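Local coordinates for protein alkaline serine protease AL20 (Nesterenkonia abyssinica, PDB 3CP7) that probably hydrolyses peptide bonds as a thermostable, secreted alkaline serine protease with a trypsin-like fold, at residues G10-S15 and R53-A58; W71-L76 and A93-E98; I115-P120 and G206-Y211; S126-P131 and S143-A148; G171-G176 and S185-G190. All coordinates share one frame; numbering follows the deposited sequence.

Interaction 1: G10-S15 and R53-A58; sequences GKVFFS and RNFVFA
Val12 faces Phe55 and Phe57 across two antiparallel strands, and both rings are swung into reach because each phenylalanine carries its CG anti to the backbone N (chi1 -176° in Phe55, 177° in Phe57). Both methyls of Val12 touch Phe55. CG1 sits over one face of the ring, displaced toward the rim, in a CH-pi contact 3.8 Å from the ring centroid, and CG2 lies 3.7 Å from CZ. Val12 CG2 also meets the edge of the Phe57 ring near CD2. Farther along, Phe57 CE2 rests 3.4 Å from Gly10 CA. Were Phe57 an alanine, Gly10 CA and the CG2 branch of Val12 would probably lose the ring they rest on, and a gap would open toward Ala25, Ile27 and Leu97. Six backbone hydrogen bonds couple the strands in reciprocal pairs: Lys11 with Ala58, Phe13 with Val56, and Ser15 with Arg53. The last pair follows a beta bulge, where Asn54 and Phe55 together stand opposite Phe14. There one water links Ser15 OG (2.7 Å) to Asn54 ND2 (2.8 Å), while Ser15 OG is also bonded to Asp20. Strands 9-16 and 55-59 are first and last in the six-stranded barrel, so their pairing closes it. That closure rests on main-chain bonds independent of side-chain identity, while Val12, Phe55 and Phe57 supply the sequence-specific packing.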
# COMPACT_ATOMS: atom_id res chain seq x y z
N GLY A 10 0.15 -4.67 22.14
CA GLY A 10 0.65 -6.04 22.11
C GLY A 10 2.01 -6.17 21.48
O GLY A 10 2.56 -5.19 20.95
N LYS A 11 2.54 -7.39 21.54
CA LYS A 11 3.87 -7.71 21.04
C LYS A 11 3.72 -8.29 19.63
O LYS A 11 2.71 -8.95 19.34
CB LYS A 11 4.56 -8.69 21.98
CG LYS A 11 5.99 -9.05 21.61
CD LYS A 11 6.57 -9.99 22.64
CE LYS A 11 7.99 -10.41 22.30
NZ LYS A 11 9.00 -9.36 22.58
N VAL A 12 4.71 -8.03 18.77
CA VAL A 12 4.70 -8.54 17.40
C VAL A 12 5.89 -9.49 17.22
O VAL A 12 6.99 -9.20 17.71
CB VAL A 12 4.81 -7.37 16.39
CG1 VAL A 12 5.10 -7.88 14.99
CG2 VAL A 12 3.52 -6.56 16.37
N PHE A 13 5.66 -10.61 16.55
CA PHE A 13 6.72 -11.50 16.09
C PHE A 13 6.66 -11.55 14.58
O PHE A 13 5.58 -11.56 14.00
CB PHE A 13 6.52 -12.92 16.64
CG PHE A 13 6.49 -13.01 18.14
CD1 PHE A 13 5.32 -12.73 18.85
CD2 PHE A 13 7.62 -13.39 18.85
CE1 PHE A 13 5.29 -12.82 20.23
CE2 PHE A 13 7.60 -13.48 20.24
CZ PHE A 13 6.43 -13.21 20.92
N PHE A 14 7.81 -11.58 13.93
CA PHE A 14 7.85 -11.78 12.48
C PHE A 14 9.19 -12.35 12.05
O PHE A 14 10.14 -12.38 12.83
CB PHE A 14 7.52 -10.47 11.73
CG PHE A 14 8.57 -9.39 11.85
CD1 PHE A 14 9.53 -9.24 10.86
CD2 PHE A 14 8.57 -8.51 12.92
CE1 PHE A 14 10.50 -8.24 10.95
CE2 PHE A 14 9.53 -7.51 13.01
CZ PHE A 14 10.49 -7.37 12.03
N SER A 15 9.26 -12.79 10.80
CA SER A 15 10.50 -13.33 10.25
C SER A 15 10.83 -12.70 8.90
O SER A 15 9.94 -12.25 8.19
CB SER A 15 10.40 -14.85 10.09
OG SER A 15 10.19 -15.47 11.34
N ARG A 53 7.44 -12.01 6.98
CA ARG A 53 6.71 -13.27 6.94
C ARG A 53 6.25 -13.63 8.34
O ARG A 53 6.89 -13.27 9.32
CB ARG A 53 7.59 -14.37 6.35
CG ARG A 53 7.84 -14.19 4.86
CD ARG A 53 8.63 -15.35 4.28
NE ARG A 53 10.07 -15.08 4.24
CZ ARG A 53 10.97 -15.57 5.10
NH1 ARG A 53 10.60 -16.37 6.10
NH2 ARG A 53 12.24 -15.26 4.95
N ASN A 54 5.13 -14.33 8.41
CA ASN A 54 4.59 -14.83 9.68
C ASN A 54 4.45 -13.76 10.76
O ASN A 54 4.78 -13.98 11.93
CB ASN A 54 5.40 -16.03 10.16
CG ASN A 54 5.35 -17.17 9.17
OD1 ASN A 54 4.35 -17.38 8.48
ND2 ASN A 54 6.44 -17.92 9.08
N PHE A 55 3.95 -12.60 10.35
CA PHE A 55 3.64 -11.51 11.26
C PHE A 55 2.51 -11.94 12.18
O PHE A 55 1.42 -12.28 11.71
CB PHE A 55 3.26 -10.26 10.46
CG PHE A 55 3.02 -9.02 11.29
CD1 PHE A 55 3.93 -7.97 11.26
CD2 PHE A 55 1.86 -8.87 12.04
CE1 PHE A 55 3.70 -6.80 11.99
CE2 PHE A 55 1.61 -7.71 12.78
CZ PHE A 55 2.55 -6.67 12.75
N VAL A 56 2.78 -11.89 13.48
CA VAL A 56 1.81 -12.29 14.49
C VAL A 56 1.73 -11.23 15.58
O VAL A 56 2.75 -10.69 15.99
CB VAL A 56 2.21 -13.68 15.09
CG1 VAL A 56 1.49 -13.96 16.37
CG2 VAL A 56 1.95 -14.79 14.09
N PHE A 57 0.52 -10.98 16.07
CA PHE A 57 0.26 -9.97 17.08
C PHE A 57 -0.30 -10.64 18.33
O PHE A 57 -1.23 -11.44 18.24
CB PHE A 57 -0.75 -8.95 16.55
CG PHE A 57 -1.15 -7.89 17.56
CD1 PHE A 57 -2.46 -7.83 18.04
CD2 PHE A 57 -0.23 -6.94 18.00
CE1 PHE A 57 -2.84 -6.84 18.94
CE2 PHE A 57 -0.60 -5.95 18.91
CZ PHE A 57 -1.91 -5.91 19.39
N ALA A 58 0.28 -10.32 19.48
CA ALA A 58 -0.12 -10.90 20.77
C ALA A 58 -0.61 -9.81 21.71
O ALA A 58 0.19 -9.17 22.40
CB ALA A 58 1.05 -11.65 21.39
O HOH W 1 8.61 -17.57 10.83

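Interaction 2: W71-L76 and A93-E98; sequences WAAEEL and AFAVLE
Main-chain hydrogen bonds join Glu74 and Glu75 to Val96, whose carbonyl O accepts from both nitrogens, at 2.7 Å from Glu74 N and 3.1 Å from Glu75 N. Two residues facing one is the signature of a classic beta bulge, and here it lies where the strand turns a corner. Val96 N returns a nearly straight bond to Glu75 O. The polar side-chain contact belongs to Glu98: chi1 of 68° turns the chain toward Ala72, and it then runs extended so that OE2 accepts from Ala72 N at 2.8 Å, met from above the carboxylate plane. Glu98 N in turn donates to Ala72 O, so the two residues are gripped twice. Other oxygens lie against carbon. The indole of Trp71 offers its edge to Glu98 O, 3.2 Å from CE3. Glu75 OE1 lies beside Val96 CG1, and its OE2 forms a salt bridge with Arg85 of the second subunit. The apolar contacts come from Leu97 and Leu76: Leu97 spreads CD1 against Trp71 CB (3.8 Å) and CD2 against Ala73 CA, while Leu76 CD2 touches Ala95 CB at 4.0 Å. Within the barrel, strand 93-97 runs between strands 35-38 and 71-78, strand 55-59 flanks the latter, and helix 105-109 packs on Trp71 and Leu97.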
# COMPACT_ATOMS: atom_id res chain seq x y z
N TRP A 71 -2.47 -13.61 16.99
CA TRP A 71 -3.26 -13.31 15.80
C TRP A 71 -2.39 -13.11 14.57
O TRP A 71 -1.54 -12.21 14.56
CB TRP A 71 -4.10 -12.04 16.06
CG TRP A 71 -5.14 -12.27 17.11
CD1 TRP A 71 -4.93 -12.44 18.45
CD2 TRP A 71 -6.54 -12.41 16.91
NE1 TRP A 71 -6.12 -12.67 19.10
CE2 TRP A 71 -7.13 -12.64 18.17
CE3 TRP A 71 -7.37 -12.34 15.78
CZ2 TRP A 71 -8.51 -12.83 18.33
CZ3 TRP A 71 -8.74 -12.51 15.93
CH2 TRP A 71 -9.30 -12.75 17.20
N ALA A 72 -2.58 -13.92 13.54
CA ALA A 72 -1.79 -13.82 12.32
C ALA A 72 -2.29 -12.70 11.42
O ALA A 72 -3.49 -12.48 11.31
CB ALA A 72 -1.80 -15.14 11.56
N ALA A 73 -1.36 -12.01 10.75
CA ALA A 73 -1.73 -11.02 9.75
C ALA A 73 -2.25 -11.65 8.47
O ALA A 73 -1.75 -12.70 8.02
CB ALA A 73 -0.55 -10.12 9.43
N GLU A 74 -3.25 -11.01 7.87
CA GLU A 74 -3.73 -11.37 6.54
C GLU A 74 -3.28 -10.36 5.49
O GLU A 74 -2.92 -10.75 4.38
CB GLU A 74 -5.24 -11.51 6.51
CG GLU A 74 -5.73 -12.69 7.30
CD GLU A 74 -7.18 -13.05 7.02
OE1 GLU A 74 -7.97 -12.16 6.65
OE2 GLU A 74 -7.51 -14.24 7.18
N GLU A 75 -3.32 -9.07 5.83
CA GLU A 75 -2.83 -8.02 4.94
C GLU A 75 -1.89 -7.09 5.69
O GLU A 75 -2.30 -6.44 6.66
CB GLU A 75 -3.96 -7.17 4.35
CG GLU A 75 -4.81 -7.86 3.29
CD GLU A 75 -6.03 -8.53 3.86
OE1 GLU A 75 -6.37 -8.30 5.04
OE2 GLU A 75 -6.67 -9.31 3.11
N LEU A 76 -0.65 -7.03 5.24
CA LEU A 76 0.30 -6.03 5.71
C LEU A 76 0.17 -4.82 4.80
O LEU A 76 0.23 -4.95 3.57
CB LEU A 76 1.72 -6.60 5.68
CG LEU A 76 1.88 -7.91 6.45
CD1 LEU A 76 3.24 -8.55 6.20
CD2 LEU A 76 1.65 -7.68 7.94
N ALA A 93 2.60 1.93 9.49
CA ALA A 93 1.95 0.88 8.73
C ALA A 93 0.82 0.31 9.55
O ALA A 93 0.68 0.60 10.73
CB ALA A 93 2.94 -0.22 8.37
N PHE A 94 0.01 -0.52 8.90
CA PHE A 94 -1.09 -1.18 9.56
C PHE A 94 -1.09 -2.63 9.15
O PHE A 94 -0.79 -2.94 8.00
CB PHE A 94 -2.42 -0.50 9.18
CG PHE A 94 -2.46 0.95 9.55
CD1 PHE A 94 -2.86 1.33 10.83
CD2 PHE A 94 -2.01 1.93 8.67
CE1 PHE A 94 -2.85 2.66 11.21
CE2 PHE A 94 -1.99 3.26 9.04
CZ PHE A 94 -2.39 3.63 10.32
N ALA A 95 -1.42 -3.51 10.08
CA ALA A 95 -1.61 -4.92 9.74
C ALA A 95 -3.05 -5.29 10.01
O ALA A 95 -3.61 -4.98 11.07
CB ALA A 95 -0.66 -5.81 10.55
N VAL A 96 -3.66 -5.93 9.02
CA VAL A 96 -5.03 -6.41 9.13
C VAL A 96 -4.97 -7.90 9.48
O VAL A 96 -4.39 -8.70 8.73
CB VAL A 96 -5.81 -6.19 7.83
CG1 VAL A 96 -7.25 -6.64 7.99
CG2 VAL A 96 -5.75 -4.71 7.43
N LEU A 97 -5.54 -8.24 10.63
CA LEU A 97 -5.40 -9.57 11.20
C LEU A 97 -6.52 -10.51 10.83
O LEU A 97 -7.60 -10.09 10.41
CB LEU A 97 -5.26 -9.48 12.73
CG LEU A 97 -4.18 -8.51 13.25
CD1 LEU A 97 -4.18 -8.48 14.75
CD2 LEU A 97 -2.77 -8.82 12.70
N GLU A 98 -6.23 -11.80 10.97
CA GLU A 98 -7.20 -12.86 10.76
C GLU A 98 -8.42 -12.71 11.68
O GLU A 98 -8.38 -12.02 12.71
CB GLU A 98 -6.54 -14.21 11.03
CG GLU A 98 -6.16 -14.43 12.49
CD GLU A 98 -5.54 -15.79 12.78
OE1 GLU A 98 -5.96 -16.79 12.15
OE2 GLU A 98 -4.65 -15.86 13.65

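Interaction 3: I115-P120 and G206-Y211; sequences IAFNQP and GAQQNY
Phe117 and Gln208 bring the backbones nearest, their CA atoms 6.0 Å apart, where the irregular 115-120 segment passes one side of helix 206-211. The helix keeps its own bonding, as in Tyr211 N to Ala207 O. Phe117 has CG anti to its carbonyl carbon (chi1 -50°), which lays the ring flat on the helix: Gln208 CA stands over the centre of one face, 3.5 Å from the centroid in a CH-pi contact, and Gln208 CB covers CG. The amide of Gln208 continues along the ring, their planes only 16° apart. The helix is the C-terminal one of the trypsin-like fold, and the segment that meets it leads into strand 124-129 of the second sheet. At the far end of the Phe117 ring, CZ abuts Tyr211 CB at 3.6 Å, the two rings inclined obliquely. On the same side of the Tyr211 ring, Ile115 CG2 lies over the face toward the hydroxyl end, 3.7 Å from CZ, while Tyr211 OH bonds to Ala29 O. The polar link is indirect: one water accepts from Asn118 ND2 at 2.9 Å and donates to Gln208 OE1 at 2.7 Å. Within the loop, Gln119 NE2 turns back to donate to Phe117 O, from above its carbonyl plane.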
# COMPACT_ATOMS: atom_id res chain seq x y z
N ILE A 115 -7.62 6.93 16.93
CA ILE A 115 -6.41 7.34 16.21
C ILE A 115 -6.67 8.73 15.64
O ILE A 115 -7.78 9.02 15.19
CB ILE A 115 -6.03 6.28 15.14
CG1 ILE A 115 -4.70 6.63 14.46
CG2 ILE A 115 -7.17 6.07 14.14
CD1 ILE A 115 -4.14 5.48 13.62
N ALA A 116 -5.65 9.58 15.71
CA ALA A 116 -5.77 10.99 15.33
C ALA A 116 -4.68 11.38 14.34
O ALA A 116 -3.55 10.87 14.39
CB ALA A 116 -5.69 11.89 16.57
N PHE A 117 -5.03 12.30 13.45
CA PHE A 117 -4.12 12.78 12.40
C PHE A 117 -4.17 14.29 12.32
O PHE A 117 -5.14 14.92 12.77
CB PHE A 117 -4.52 12.19 11.05
CG PHE A 117 -4.71 10.70 11.08
CD1 PHE A 117 -3.63 9.85 10.94
CD2 PHE A 117 -5.98 10.15 11.29
CE1 PHE A 117 -3.79 8.47 10.99
CE2 PHE A 117 -6.15 8.77 11.33
CZ PHE A 117 -5.07 7.93 11.17
N ASN A 118 -3.13 14.86 11.73
CA ASN A 118 -3.07 16.31 11.51
C ASN A 118 -3.29 17.10 12.79
O ASN A 118 -4.02 18.10 12.82
CB ASN A 118 -4.01 16.73 10.38
CG ASN A 118 -3.52 16.23 9.04
OD1 ASN A 118 -2.37 16.43 8.67
ND2 ASN A 118 -4.39 15.54 8.32
N GLN A 119 -2.63 16.63 13.84
CA GLN A 119 -2.63 17.27 15.14
C GLN A 119 -1.40 18.18 15.28
O GLN A 119 -0.46 18.05 14.50
CB GLN A 119 -2.65 16.21 16.24
CG GLN A 119 -3.87 15.30 16.17
CD GLN A 119 -5.18 16.07 16.31
OE1 GLN A 119 -5.39 16.75 17.31
NE2 GLN A 119 -6.05 15.97 15.32
N PRO A 120 -1.41 19.10 16.26
CA PRO A 120 -0.23 19.94 16.42
C PRO A 120 1.05 19.15 16.68
O PRO A 120 1.00 18.04 17.24
CB PRO A 120 -0.58 20.79 17.65
CG PRO A 120 -2.06 20.84 17.65
CD PRO A 120 -2.47 19.46 17.21
N GLY A 206 -0.95 11.46 4.88
CA GLY A 206 -0.48 10.17 4.37
C GLY A 206 -0.91 9.05 5.30
O GLY A 206 -1.52 8.05 4.87
N ALA A 207 -0.61 9.22 6.59
CA ALA A 207 -1.00 8.24 7.59
C ALA A 207 -2.52 8.10 7.64
O ALA A 207 -3.03 6.99 7.74
CB ALA A 207 -0.44 8.60 8.94
N GLN A 208 -3.25 9.21 7.54
CA GLN A 208 -4.71 9.12 7.62
C GLN A 208 -5.30 8.32 6.46
O GLN A 208 -6.16 7.47 6.66
CB GLN A 208 -5.34 10.51 7.64
CG GLN A 208 -6.85 10.41 7.80
CD GLN A 208 -7.49 11.70 8.22
OE1 GLN A 208 -6.92 12.76 8.07
NE2 GLN A 208 -8.71 11.60 8.73
N GLN A 209 -4.82 8.60 5.25
CA GLN A 209 -5.32 7.89 4.08
C GLN A 209 -4.90 6.41 4.06
O GLN A 209 -5.66 5.57 3.61
CB GLN A 209 -4.91 8.61 2.81
CG GLN A 209 -5.62 9.96 2.67
CD GLN A 209 -5.21 10.71 1.45
OE1 GLN A 209 -5.98 10.84 0.50
NE2 GLN A 209 -3.99 11.22 1.46
N ASN A 210 -3.70 6.11 4.56
CA ASN A 210 -3.26 4.72 4.69
C ASN A 210 -4.15 4.00 5.70
O ASN A 210 -4.58 2.87 5.46
CB ASN A 210 -1.78 4.71 5.12
CG ASN A 210 -1.03 3.42 4.76
OD1 ASN A 210 -1.20 2.83 3.66
ND2 ASN A 210 -0.01 3.10 5.60
N TYR A 211 -4.42 4.65 6.83
CA TYR A 211 -5.35 4.12 7.83
C TYR A 211 -6.77 3.91 7.27
O TYR A 211 -7.37 2.85 7.49
CB TYR A 211 -5.41 5.05 9.05
CG TYR A 211 -6.63 4.80 9.91
CD1 TYR A 211 -7.74 5.63 9.81
CD2 TYR A 211 -6.68 3.70 10.78
CE1 TYR A 211 -8.88 5.38 10.58
CE2 TYR A 211 -7.82 3.45 11.54
CZ TYR A 211 -8.90 4.31 11.44
OH TYR A 211 -10.03 4.07 12.19
O HOH W 2 -7.11 15.10 9.35

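Interaction 4: S126-P131 and S143-A148; sequences SAYGYP and SCHGTA
Ala127 and Cys144 form a hydrogen-bonded antiparallel pair, Ala127 N donating to Cys144 O at 2.8 Å and Cys144 N to Ala127 O at 2.9 Å, flanked by the non-hydrogen-bonded pairs Ser126-His145 and Tyr128-Ser143. Two weaker CA-H...O contacts supplement these bonds, from Ser143 CA to Ala127 O and from Ser126 CA to Cys144 O. The side chains of both flanking pairs share one face. With its CG anti to the carbonyl carbon (chi1 -67°), Tyr128 leans its ring across the neighbouring strand, so that CE2 comes 3.3 Å from Ser143 CB in an oblique approach. The phenol extends farther, and Tyr128 OH stands at the edge of the His145 imidazole, 3.6 Å from NE2, without forming a hydrogen bond. A glycine replacing Tyr128 would probably leave Ser143 CB and the imidazole edge without their neighbour and remove packing against Ile9 and Thr179. Beside it, the buried Ser126 OG is satisfied by Gly176 O and Gly178 N. On the other face, Ala127 packs on Ile160, and Cys144 is tied by a disulfide to Cys162, just past strand 158-161. Strands 124-129 and 142-150 are next to each other in the antiparallel second sheet, an arrangement typical of the C-terminal beta domain of chymotrypsin-like proteases, here reinforced by the disulfide.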
# COMPACT_ATOMS: atom_id res chain seq x y z
N SER A 126 2.58 9.66 25.77
CA SER A 126 2.94 8.44 26.46
C SER A 126 3.12 7.36 25.39
O SER A 126 2.18 7.05 24.65
CB SER A 126 1.81 8.04 27.42
OG SER A 126 1.62 9.05 28.39
N ALA A 127 4.34 6.83 25.30
CA ALA A 127 4.68 5.82 24.29
C ALA A 127 4.91 4.48 24.96
O ALA A 127 5.45 4.42 26.07
CB ALA A 127 5.91 6.24 23.51
N TYR A 128 4.50 3.40 24.30
CA TYR A 128 4.53 2.06 24.89
C TYR A 128 5.17 1.07 23.94
O TYR A 128 5.12 1.24 22.73
CB TYR A 128 3.11 1.61 25.26
CG TYR A 128 2.55 2.45 26.37
CD1 TYR A 128 1.94 3.67 26.11
CD2 TYR A 128 2.66 2.04 27.70
CE1 TYR A 128 1.46 4.48 27.13
CE2 TYR A 128 2.18 2.84 28.74
CZ TYR A 128 1.60 4.05 28.44
OH TYR A 128 1.11 4.86 29.44
N GLY A 129 5.74 0.01 24.50
CA GLY A 129 6.25 -1.06 23.65
C GLY A 129 6.81 -2.21 24.45
O GLY A 129 6.80 -2.18 25.69
N TYR A 130 7.31 -3.20 23.72
CA TYR A 130 7.92 -4.39 24.27
C TYR A 130 9.42 -4.44 23.92
O TYR A 130 9.84 -5.25 23.10
CB TYR A 130 7.21 -5.64 23.76
CG TYR A 130 5.86 -5.84 24.40
CD1 TYR A 130 4.72 -5.19 23.89
CD2 TYR A 130 5.71 -6.65 25.52
CE1 TYR A 130 3.48 -5.37 24.48
CE2 TYR A 130 4.47 -6.83 26.12
CZ TYR A 130 3.35 -6.19 25.59
OH TYR A 130 2.12 -6.36 26.16
N PRO A 131 10.22 -3.58 24.57
CA PRO A 131 11.65 -3.58 24.26
C PRO A 131 12.26 -4.93 24.61
O PRO A 131 11.90 -5.54 25.63
CB PRO A 131 12.21 -2.47 25.15
CG PRO A 131 11.22 -2.35 26.27
CD PRO A 131 9.88 -2.62 25.64
N SER A 143 7.09 1.89 29.09
CA SER A 143 6.59 3.18 28.64
C SER A 143 7.63 4.28 28.73
O SER A 143 8.61 4.17 29.49
CB SER A 143 5.36 3.59 29.46
OG SER A 143 5.72 3.90 30.79
N CYS A 144 7.39 5.33 27.96
CA CYS A 144 8.16 6.57 28.00
C CYS A 144 7.15 7.70 27.94
O CYS A 144 6.06 7.53 27.40
CB CYS A 144 9.10 6.67 26.80
SG CYS A 144 10.33 5.38 26.73
N HIS A 145 7.52 8.85 28.50
CA HIS A 145 6.61 9.98 28.59
C HIS A 145 7.39 11.25 28.40
O HIS A 145 8.48 11.41 28.96
CB HIS A 145 5.91 9.99 29.95
CG HIS A 145 5.18 8.73 30.26
ND1 HIS A 145 5.77 7.65 30.90
CD2 HIS A 145 3.91 8.35 29.97
CE1 HIS A 145 4.89 6.67 31.00
NE2 HIS A 145 3.76 7.07 30.44
N GLY A 146 6.83 12.16 27.61
CA GLY A 146 7.49 13.43 27.41
C GLY A 146 6.91 14.26 26.31
O GLY A 146 6.00 13.83 25.60
N THR A 147 7.43 15.47 26.18
CA THR A 147 7.01 16.40 25.15
C THR A 147 7.84 16.20 23.89
O THR A 147 9.07 16.11 23.94
CB THR A 147 7.11 17.85 25.67
OG1 THR A 147 6.24 17.99 26.80
CG2 THR A 147 6.71 18.86 24.60
N ALA A 148 7.15 16.11 22.76
CA ALA A 148 7.82 15.93 21.47
C ALA A 148 8.55 17.19 21.03
O ALA A 148 8.05 18.31 21.23
CB ALA A 148 6.82 15.49 20.41

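Interaction 5: G171-G176 and S185-G190; sequences GPWFLG and STNSYG
The indole of Trp173 takes Ser185 and Thr186 on one face and Asn187 at its edge. These residues belong to the beta hairpin of strands 172-175 and 183-191, at one border of the second sheet of the trypsin-like fold. Ser185 CB lies 3.4 Å above the ring plane, displaced toward the rim and nearest to CE3, and Thr186 O stands over the same face at another part of the rim. Asn187 comes in at the pyrrole side, its amide turned 61° from the indole. Close to the hairpin's open end, Asn187 N donates to Gly171 O at 2.8 Å, in the carbonyl plane. Thr186 CA adds a CA-H...O contact to the same oxygen. Trp173 N bonds to Ser185 O at 3.0 Å, approaching from well above that carbonyl plane. Tyr125 and Met198 also pack on the indole. Ser185 OG is bonded to Pro201 O and Asn187 ND2 to Ser168 O, so both amide ends of Asn187 are engaged. This asparagine lies near, without touching, the probable catalytic triad. Its CG is anti to the carbonyl carbon (chi1 -61°), which sets OD1 close to the indole plane, 2.7 Å from Trp173 NE1, in a bent bond with 137° at the hydrogen.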
# COMPACT_ATOMS: atom_id res chain seq x y z
N GLY A 171 5.38 0.30 18.58
CA GLY A 171 4.55 0.60 19.75
C GLY A 171 3.89 1.96 19.64
O GLY A 171 4.40 2.85 18.96
N PRO A 172 2.72 2.13 20.26
CA PRO A 172 1.94 3.35 20.07
C PRO A 172 2.44 4.55 20.86
O PRO A 172 2.94 4.41 21.98
CB PRO A 172 0.56 2.95 20.60
CG PRO A 172 0.87 1.92 21.66
CD PRO A 172 2.03 1.14 21.11
N TRP A 173 2.30 5.73 20.26
CA TRP A 173 2.38 7.00 20.99
C TRP A 173 0.95 7.48 21.19
O TRP A 173 0.23 7.71 20.22
CB TRP A 173 3.11 8.06 20.18
CG TRP A 173 4.58 7.90 20.05
CD1 TRP A 173 5.32 6.74 20.13
CD2 TRP A 173 5.51 8.95 19.75
NE1 TRP A 173 6.66 7.03 19.94
CE2 TRP A 173 6.80 8.37 19.69
CE3 TRP A 173 5.37 10.34 19.55
CZ2 TRP A 173 7.94 9.13 19.43
CZ3 TRP A 173 6.51 11.09 19.28
CH2 TRP A 173 7.78 10.48 19.22
N PHE A 174 0.56 7.66 22.45
CA PHE A 174 -0.75 8.22 22.77
C PHE A 174 -0.60 9.66 23.20
O PHE A 174 0.30 9.99 23.99
CB PHE A 174 -1.43 7.43 23.89
CG PHE A 174 -1.63 5.98 23.57
CD1 PHE A 174 -0.97 4.99 24.27
CD2 PHE A 174 -2.50 5.61 22.55
CE1 PHE A 174 -1.18 3.64 23.97
CE2 PHE A 174 -2.71 4.27 22.23
CZ PHE A 174 -2.05 3.28 22.95
N LEU A 175 -1.47 10.52 22.68
CA LEU A 175 -1.57 11.88 23.18
C LEU A 175 -1.93 11.86 24.66
O LEU A 175 -2.83 11.13 25.07
CB LEU A 175 -2.59 12.67 22.37
CG LEU A 175 -2.11 12.99 20.95
CD1 LEU A 175 -3.27 13.32 20.02
CD2 LEU A 175 -1.09 14.12 20.98
N GLY A 176 -1.21 12.64 25.46
CA GLY A 176 -1.52 12.79 26.88
C GLY A 176 -0.88 11.76 27.78
O GLY A 176 0.10 11.11 27.40
N SER A 185 1.22 8.56 16.88
CA SER A 185 2.46 8.19 16.21
C SER A 185 2.80 6.76 16.63
O SER A 185 1.97 6.06 17.25
CB SER A 185 3.62 9.16 16.50
OG SER A 185 4.74 8.87 15.67
N THR A 186 4.01 6.35 16.29
CA THR A 186 4.47 5.02 16.54
C THR A 186 5.98 5.12 16.85
O THR A 186 6.66 6.02 16.32
CB THR A 186 4.09 4.28 15.24
OG1 THR A 186 2.95 3.40 15.35
CG2 THR A 186 5.20 4.03 14.18
N ASN A 187 6.51 4.25 17.72
CA ASN A 187 7.96 4.17 17.90
C ASN A 187 8.61 3.75 16.60
O ASN A 187 8.27 2.70 16.07
CB ASN A 187 8.34 3.14 18.97
CG ASN A 187 7.77 3.47 20.34
OD1 ASN A 187 7.71 4.63 20.75
ND2 ASN A 187 7.34 2.43 21.06
N SER A 188 9.56 4.54 16.10
CA SER A 188 10.18 4.21 14.82
C SER A 188 11.70 4.00 14.86
O SER A 188 12.18 2.96 14.38
CB SER A 188 9.80 5.26 13.77
OG SER A 188 10.61 5.16 12.61
N TYR A 189 12.45 4.94 15.43
CA TYR A 189 13.90 4.84 15.37
C TYR A 189 14.56 5.76 16.37
O TYR A 189 13.92 6.66 16.92
CB TYR A 189 14.40 5.15 13.95
CG TYR A 189 14.30 6.61 13.57
CD1 TYR A 189 13.16 7.12 12.96
CD2 TYR A 189 15.36 7.49 13.81
CE1 TYR A 189 13.07 8.47 12.61
CE2 TYR A 189 15.28 8.83 13.49
CZ TYR A 189 14.14 9.32 12.86
OH TYR A 189 14.03 10.65 12.52
N GLY A 190 15.85 5.53 16.60
CA GLY A 190 16.71 6.52 17.26
C GLY A 190 17.91 6.81 16.38
O GLY A 190 18.07 6.22 15.29

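In the fold
Interactions 1 and 2 are consecutive seams of the same barrel: Phe57 O meets Trp71 N at 2.8 Å, and Phe55 CE2 packs on Ala95 CB at 3.7 Å. Interactions 4 and 5, their centres about 7 Å apart, adjoin in the second sheet, where Ser126 O lies 2.8 Å from Phe174 N. Tyr130 bridges the two halves, its CE1 3.4 Å from Gly10 C of interaction 1. Interaction 3 packs against interaction 2 through Phe94, whose CZ is 3.6 Å from Tyr211 CB; both contacts also reach the second subunit. His41, Asp91 and Ser169 probably form the catalytic triad, with Phe14 of interaction 1 and Asn187 of interaction 5 nearby.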